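Local structure of defective in germ line development protein 3, isoform a (Caenorhabditis elegans, 3N89) at residues A[20-25]-A[311-316]; A[117-122]-A[136-141]. The protein is a Bicaudal-C orthologue with four KH domains that form a globular platform, and probably acts in RNA-dependent control of germline development. One frame throughout, in Å; residues are numbered along the deposited sequence.

Interaction 1: residues A[20-25]-A[311-316]; sequences IPMIEI and VPLNCA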
ATOM      1  N   ILE A  20      32.931   1.727  -4.827  1.00 40.47           N
ATOM      2  CA  ILE A  20      32.659   2.774  -3.851  1.00 40.35           C
ATOM      3  C   ILE A  20      32.853   2.161  -2.464  1.00 40.90           C
ATOM      4  O   ILE A  20      32.292   1.110  -2.161  1.00 41.53           O
ATOM      5  CB  ILE A  20      31.210   3.297  -3.972  1.00 40.24           C
ATOM      6  CG1 ILE A  20      30.842   3.480  -5.445  1.00 40.07           C
ATOM      7  CG2 ILE A  20      31.078   4.628  -3.252  1.00 40.46           C
ATOM      8  CD1 ILE A  20      29.444   4.021  -5.664  1.00 40.42           C
ATOM      9  N   PRO A  21      33.661   2.809  -1.609  1.00 41.83           N
ATOM     10  CA  PRO A  21      33.941   2.334  -0.250  1.00 41.95           C
ATOM     11  C   PRO A  21      32.697   2.061   0.586  1.00 42.30           C
ATOM     12  O   PRO A  21      32.046   2.991   1.063  1.00 42.33           O
ATOM     13  CB  PRO A  21      34.779   3.464   0.344  1.00 41.43           C
ATOM     14  CG  PRO A  21      35.483   4.013  -0.841  1.00 41.44           C
ATOM     15  CD  PRO A  21      34.393   4.057  -1.879  1.00 42.46           C
ATOM     16  N   MET A  22      32.368   0.786   0.768  1.00 41.53           N
ATOM     17  CA  MET A  22      31.213   0.438   1.572  1.00 41.22           C
ATOM     18  C   MET A  22      31.542   0.771   3.013  1.00 40.64           C
ATOM     19  O   MET A  22      32.473   0.214   3.595  1.00 41.29           O
ATOM     20  CB  MET A  22      30.886  -1.052   1.468  1.00 44.65           C
ATOM     21  CG  MET A  22      30.419  -1.510   0.094  1.00 48.57           C
ATOM     22  SD  MET A  22      29.281  -2.911   0.239  1.00 52.77           S
ATOM     23  CE  MET A  22      27.699  -2.045   0.215  1.00 50.05           C
ATOM     24  N   ILE A  23      30.792   1.700   3.584  1.00 38.33           N
ATOM     25  CA  ILE A  23      31.014   2.072   4.963  1.00 34.12           C
ATOM     26  C   ILE A  23      30.640   0.873   5.824  1.00 32.73           C
ATOM     27  O   ILE A  23      31.434   0.410   6.645  1.00 31.18           O
ATOM     28  CB  ILE A  23      30.155   3.290   5.343  1.00 34.47           C
ATOM     29  CG1 ILE A  23      30.634   4.518   4.563  1.00 34.27           C
ATOM     30  CG2 ILE A  23      30.223   3.534   6.843  1.00 32.63           C
ATOM     31  CD1 ILE A  23      32.031   4.990   4.938  1.00 33.46           C
ATOM     32  N   GLU A  24      29.435   0.351   5.619  1.00 31.49           N
ATOM     33  CA  GLU A  24      28.991  -0.791   6.404  1.00 30.82           C
ATOM     34  C   GLU A  24      28.031  -1.697   5.650  1.00 30.39           C
ATOM     35  O   GLU A  24      27.362  -1.274   4.707  1.00 30.16           O
ATOM     36  CB  GLU A  24      28.319  -0.314   7.696  1.00 29.94           C
ATOM     37  CG  GLU A  24      26.942   0.299   7.496  1.00 30.40           C
ATOM     38  CD  GLU A  24      26.343   0.854   8.783  1.00 29.65           C
ATOM     39  OE1 GLU A  24      26.279   0.117   9.788  1.00 31.51           O
ATOM     40  OE2 GLU A  24      25.928   2.027   8.781  1.00 26.67           O
ATOM     41  N   ILE A  25      27.989  -2.955   6.075  1.00 30.04           N
ATOM     42  CA  ILE A  25      27.100  -3.958   5.504  1.00 29.13           C
ATOM     43  C   ILE A  25      26.373  -4.513   6.731  1.00 27.95           C
ATOM     44  O   ILE A  25      26.719  -5.575   7.246  1.00 26.65           O
ATOM     45  CB  ILE A  25      27.899  -5.080   4.815  1.00 30.09           C
ATOM     46  CG1 ILE A  25      28.873  -4.478   3.806  1.00 29.39           C
ATOM     47  CG2 ILE A  25      26.953  -6.034   4.091  1.00 30.10           C
ATOM     48  CD1 ILE A  25      29.796  -5.505   3.165  1.00 31.15           C
ATOM     49  N   VAL A 311      35.573  -8.460   0.080  1.00 53.16           N
ATOM     50  CA  VAL A 311      34.498  -8.842   0.987  1.00 51.50           C
ATOM     51  C   VAL A 311      33.312  -9.419   0.220  1.00 49.19           C
ATOM     52  O   VAL A 311      32.605  -8.698  -0.483  1.00 48.88           O
ATOM     53  CB  VAL A 311      34.021  -7.637   1.824  1.00 51.28           C
ATOM     54  CG1 VAL A 311      33.037  -8.094   2.887  1.00 50.37           C
ATOM     55  CG2 VAL A 311      35.217  -6.948   2.459  1.00 53.08           C
ATOM     56  N   PRO A 312      33.097 -10.738   0.325  1.00 48.35           N
ATOM     57  CA  PRO A 312      31.982 -11.400  -0.364  1.00 47.53           C
ATOM     58  C   PRO A 312      30.687 -11.158   0.402  1.00 45.43           C
ATOM     59  O   PRO A 312      30.618 -11.431   1.599  1.00 45.55           O
ATOM     60  CB  PRO A 312      32.397 -12.870  -0.357  1.00 46.97           C
ATOM     61  CG  PRO A 312      33.120 -12.993   0.957  1.00 48.61           C
ATOM     62  CD  PRO A 312      33.976 -11.729   0.975  1.00 48.47           C
ATOM     63  N   LEU A 313      29.666 -10.652  -0.284  1.00 44.35           N
ATOM     64  CA  LEU A 313      28.385 -10.364   0.362  1.00 42.69           C
ATOM     65  C   LEU A 313      27.179 -10.742  -0.499  1.00 41.45           C
ATOM     66  O   LEU A 313      27.308 -10.941  -1.706  1.00 42.89           O
ATOM     67  CB  LEU A 313      28.311  -8.875   0.706  1.00 42.46           C
ATOM     68  CG  LEU A 313      28.121  -7.911  -0.466  1.00 41.92           C
ATOM     69  CD1 LEU A 313      26.635  -7.701  -0.694  1.00 42.89           C
ATOM     70  CD2 LEU A 313      28.782  -6.580  -0.162  1.00 42.26           C
ATOM     71  N   ASN A 314      26.010 -10.828   0.130  1.00 39.46           N
ATOM     72  CA  ASN A 314      24.763 -11.167  -0.559  1.00 35.63           C
ATOM     73  C   ASN A 314      23.754 -10.018  -0.507  1.00 33.71           C
ATOM     74  O   ASN A 314      23.640  -9.334   0.510  1.00 33.40           O
ATOM     75  CB  ASN A 314      24.108 -12.387   0.090  1.00 35.78           C
ATOM     76  CG  ASN A 314      24.893 -13.662  -0.118  1.00 36.92           C
ATOM     77  OD1 ASN A 314      24.951 -14.201  -1.227  1.00 37.45           O
ATOM     78  ND2 ASN A 314      25.499 -14.161   0.957  1.00 38.94           N
ATOM     79  N   CYS A 315      23.025  -9.816  -1.603  1.00 31.90           N
ATOM     80  CA  CYS A 315      21.985  -8.787  -1.666  1.00 29.93           C
ATOM     81  C   CYS A 315      20.668  -9.531  -1.488  1.00 27.31           C
ATOM     82  O   CYS A 315      20.220 -10.240  -2.384  1.00 26.56           O
ATOM     83  CB  CYS A 315      21.977  -8.080  -3.021  1.00 30.96           C
ATOM     84  SG  CYS A 315      23.473  -7.160  -3.408  1.00 39.02           S
ATOM     85  N   ALA A 316      20.059  -9.386  -0.319  1.00 25.51           N
ATOM     86  CA  ALA A 316      18.809 -10.065  -0.039  1.00 24.82           C
ATOM     87  C   ALA A 316      17.602  -9.183  -0.326  1.00 25.01           C
ATOM     88  O   ALA A 316      17.697  -7.959  -0.348  1.00 25.46           O
ATOM     89  CB  ALA A 316      18.782 -10.525   1.414  1.00 23.66           C
TER
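Met22 and Ile25 meet Val311 and Leu313 with no ring, amide or carboxylate among them, so the contact has neither faces nor edges, only a thioether and methyl branches. Its hub is CD2 of Leu313, which lies 3.7 Å from SD of Met22 and 3.6 Å from CD1 of Ile25. SD of Met22 and CD1 of Ile25 are themselves 3.9 Å apart, and the three atoms form a compact triangle. The branches of Leu313 cross those of Met22 and Ile25 obliquely. The extended end of Ile25 (chi2 175°) carries CD1 outward, where it meets CG1 of Val311 tip to tip at 4.2 Å. The loop 20-25 precedes strand 29-35, while 311-316 begins a strand of the fourth KH domain, hydrogen-bonded on its flanks to strands 293-301 and 260-268. Met22 and Ile25 also touch Asn266 of strand 260-268, so the loop reaches over that strand to its neighbour. With no hydrogen bond or salt bridge between the two segments and 139 Å² buried, the contact rests on a small amount of apolar packing, and it imposes no fixed polar geometry on the loop.

Interaction 2: residues A[117-122]-A[136-141]; sequences MPLHEL and MSFVDA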
ATOM      1  N   MET A 117     -33.356  18.558  -0.543  1.00 45.84           N
ATOM      2  CA  MET A 117     -32.999  19.974  -0.529  1.00 44.27           C
ATOM      3  C   MET A 117     -32.216  20.404  -1.766  1.00 43.07           C
ATOM      4  O   MET A 117     -31.523  19.598  -2.389  1.00 43.34           O
ATOM      5  CB  MET A 117     -32.162  20.292   0.716  1.00 43.85           C
ATOM      6  CG  MET A 117     -30.944  19.391   0.893  1.00 43.82           C
ATOM      7  SD  MET A 117     -29.601  20.152   1.842  1.00 46.70           S
ATOM      8  CE  MET A 117     -30.233  20.094   3.526  1.00 43.45           C
ATOM      9  N   PRO A 118     -32.321  21.690  -2.139  1.00 42.25           N
ATOM     10  CA  PRO A 118     -31.587  22.170  -3.312  1.00 41.42           C
ATOM     11  C   PRO A 118     -30.093  22.161  -3.019  1.00 40.00           C
ATOM     12  O   PRO A 118     -29.675  22.313  -1.870  1.00 39.31           O
ATOM     13  CB  PRO A 118     -32.143  23.581  -3.516  1.00 41.59           C
ATOM     14  CG  PRO A 118     -32.517  24.001  -2.116  1.00 41.44           C
ATOM     15  CD  PRO A 118     -33.160  22.757  -1.563  1.00 40.82           C
ATOM     16  N   LEU A 119     -29.298  21.981  -4.067  1.00 38.77           N
ATOM     17  CA  LEU A 119     -27.848  21.926  -3.948  1.00 36.84           C
ATOM     18  C   LEU A 119     -27.270  23.149  -3.241  1.00 35.52           C
ATOM     19  O   LEU A 119     -26.393  23.023  -2.384  1.00 34.75           O
ATOM     20  CB  LEU A 119     -27.231  21.787  -5.347  1.00 37.96           C
ATOM     21  CG  LEU A 119     -25.825  21.192  -5.512  1.00 38.98           C
ATOM     22  CD1 LEU A 119     -25.555  20.929  -6.985  1.00 37.66           C
ATOM     23  CD2 LEU A 119     -24.787  22.133  -4.955  1.00 38.52           C
ATOM     24  N   HIS A 120     -27.773  24.329  -3.591  1.00 35.28           N
ATOM     25  CA  HIS A 120     -27.282  25.573  -3.009  1.00 34.49           C
ATOM     26  C   HIS A 120     -27.337  25.597  -1.488  1.00 33.87           C
ATOM     27  O   HIS A 120     -26.428  26.120  -0.846  1.00 35.07           O
ATOM     28  CB  HIS A 120     -28.057  26.769  -3.569  1.00 34.23           C
ATOM     29  N   GLU A 121     -28.397  25.040  -0.910  1.00 33.19           N
ATOM     30  CA  GLU A 121     -28.530  25.023   0.541  1.00 33.63           C
ATOM     31  C   GLU A 121     -27.462  24.098   1.114  1.00 33.51           C
ATOM     32  O   GLU A 121     -26.804  24.427   2.104  1.00 32.63           O
ATOM     33  CB  GLU A 121     -29.922  24.532   0.954  1.00 35.22           C
ATOM     34  CG  GLU A 121     -30.236  24.741   2.433  1.00 37.06           C
ATOM     35  CD  GLU A 121     -31.593  24.183   2.837  1.00 40.42           C
ATOM     36  OE1 GLU A 121     -32.017  24.418   3.992  1.00 43.87           O
ATOM     37  OE2 GLU A 121     -32.236  23.504   2.008  1.00 39.43           O
ATOM     38  N   LEU A 122     -27.286  22.944   0.476  1.00 32.96           N
ATOM     39  CA  LEU A 122     -26.289  21.983   0.912  1.00 31.29           C
ATOM     40  C   LEU A 122     -24.917  22.649   0.899  1.00 31.29           C
ATOM     41  O   LEU A 122     -24.155  22.547   1.865  1.00 31.03           O
ATOM     42  CB  LEU A 122     -26.287  20.769  -0.015  1.00 29.93           C
ATOM     43  CG  LEU A 122     -25.266  19.695   0.361  1.00 30.80           C
ATOM     44  CD1 LEU A 122     -25.451  19.277   1.821  1.00 28.19           C
ATOM     45  CD2 LEU A 122     -25.431  18.502  -0.565  1.00 30.08           C
ATOM     46  N   MET A 136     -14.568  18.592   2.594  1.00 26.40           N
ATOM     47  CA  MET A 136     -15.689  18.292   1.716  1.00 30.13           C
ATOM     48  C   MET A 136     -15.709  19.308   0.583  1.00 31.34           C
ATOM     49  O   MET A 136     -15.548  20.507   0.804  1.00 31.44           O
ATOM     50  CB  MET A 136     -17.013  18.344   2.489  1.00 29.98           C
ATOM     51  CG  MET A 136     -17.021  17.497   3.753  1.00 30.47           C
ATOM     52  SD  MET A 136     -18.652  17.387   4.502  1.00 33.39           S
ATOM     53  CE  MET A 136     -18.625  15.732   5.201  1.00 31.92           C
ATOM     54  N   SER A 137     -15.903  18.817  -0.632  1.00 33.50           N
ATOM     55  CA  SER A 137     -15.936  19.675  -1.803  1.00 34.51           C
ATOM     56  C   SER A 137     -16.792  19.028  -2.876  1.00 34.90           C
ATOM     57  O   SER A 137     -16.858  17.806  -2.980  1.00 35.08           O
ATOM     58  CB  SER A 137     -14.515  19.901  -2.324  1.00 37.37           C
ATOM     59  OG  SER A 137     -13.703  20.534  -1.342  1.00 38.09           O
ATOM     60  N   PHE A 138     -17.449  19.858  -3.674  1.00 36.66           N
ATOM     61  CA  PHE A 138     -18.318  19.378  -4.740  1.00 35.55           C
ATOM     62  C   PHE A 138     -17.586  19.299  -6.070  1.00 36.94           C
ATOM     63  O   PHE A 138     -16.691  20.097  -6.348  1.00 37.77           O
ATOM     64  CB  PHE A 138     -19.515  20.314  -4.876  1.00 33.67           C
ATOM     65  CG  PHE A 138     -20.355  20.402  -3.631  1.00 33.23           C
ATOM     66  CD1 PHE A 138     -21.431  19.543  -3.439  1.00 30.85           C
ATOM     67  CD2 PHE A 138     -20.056  21.331  -2.642  1.00 32.99           C
ATOM     68  CE1 PHE A 138     -22.199  19.607  -2.286  1.00 30.16           C
ATOM     69  CE2 PHE A 138     -20.818  21.404  -1.482  1.00 33.91           C
ATOM     70  CZ  PHE A 138     -21.895  20.537  -1.304  1.00 31.86           C
ATOM     71  N   VAL A 139     -17.965  18.319  -6.881  1.00 37.66           N
ATOM     72  CA  VAL A 139     -17.382  18.138  -8.201  1.00 38.61           C
ATOM     73  C   VAL A 139     -18.458  17.567  -9.105  1.00 40.08           C
ATOM     74  O   VAL A 139     -19.282  16.763  -8.668  1.00 40.08           O
ATOM     75  CB  VAL A 139     -16.170  17.183  -8.174  1.00 39.19           C
ATOM     76  CG1 VAL A 139     -15.077  17.772  -7.296  1.00 39.89           C
ATOM     77  CG2 VAL A 139     -16.588  15.813  -7.671  1.00 38.94           C
ATOM     78  N   ASP A 140     -18.458  17.992 -10.363  1.00 42.30           N
ATOM     79  CA  ASP A 140     -19.448  17.522 -11.323  1.00 43.83           C
ATOM     80  C   ASP A 140     -18.827  16.558 -12.325  1.00 45.23           C
ATOM     81  O   ASP A 140     -17.879  16.909 -13.031  1.00 46.24           O
ATOM     82  CB  ASP A 140     -20.051  18.704 -12.080  1.00 43.56           C
ATOM     83  CG  ASP A 140     -20.393  19.867 -11.171  1.00 42.82           C
ATOM     84  OD1 ASP A 140     -21.259  19.708 -10.286  1.00 42.47           O
ATOM     85  OD2 ASP A 140     -19.789  20.944 -11.345  1.00 43.89           O
ATOM     86  N   ALA A 141     -19.356  15.342 -12.380  1.00 46.62           N
ATOM     87  CA  ALA A 141     -18.862  14.345 -13.319  1.00 46.58           C
ATOM     88  C   ALA A 141     -19.584  14.621 -14.629  1.00 47.26           C
ATOM     89  O   ALA A 141     -20.813  14.668 -14.659  1.00 46.65           O
TER
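Phe138 meets Leu122 because each first torsion sends its side chain across the gap: the ring CG stands anti to its own carbonyl carbon (chi1 -61°), and Leu122 CG is turned opposite its backbone N (chi1 180°). CD2 of Leu122 then arrives at the ring edge, in its plane, 3.8 Å from CE1 of Phe138. The CG of the same leucine sits 3.9 Å from CZ of Phe138, so the branch point and one methyl together follow the ring's outer rim. Leu119, one turn earlier, adds a looser touch from an oblique direction, its CD2 4.5 Å from CE1 of Phe138. This is helix-on-sheet packing in the second KH domain: helix 119-128, with Pro118 at its N-cap, lies against strand 135-141, an edge strand of a six-stranded antiparallel sheet. Leu122 also touches Leu175 of helix 161-175; with an alanine here, the CE1-CZ edge of Phe138 would probably lose its main neighbour from the helix start and a gap would open between ring and Leu175. Leu112 touches both Leu122 and Phe138, while Gln123 and Val126 extend the helix side of the ring's surroundings.

Interactions 1 and 2 lie on opposite sides of the chain's centre, about 29 and 31 Å from it. Their own centres are about 58 Å apart and their nearest atoms about 42 Å, so neither touches the other. They belong to two different antiparallel sheets. In the one carrying 311-316, strands of the first and fourth KH domains join through 29-35 and 260-268; in the one carrying 136-141, the second and third join through 105-111 and 186-193. Interaction 1 ties residues 286 positions apart, whereas interaction 2 is local, with 13 residues between its segments, all in the stretch that interaction 1 spans. Both are purely apolar across their segments.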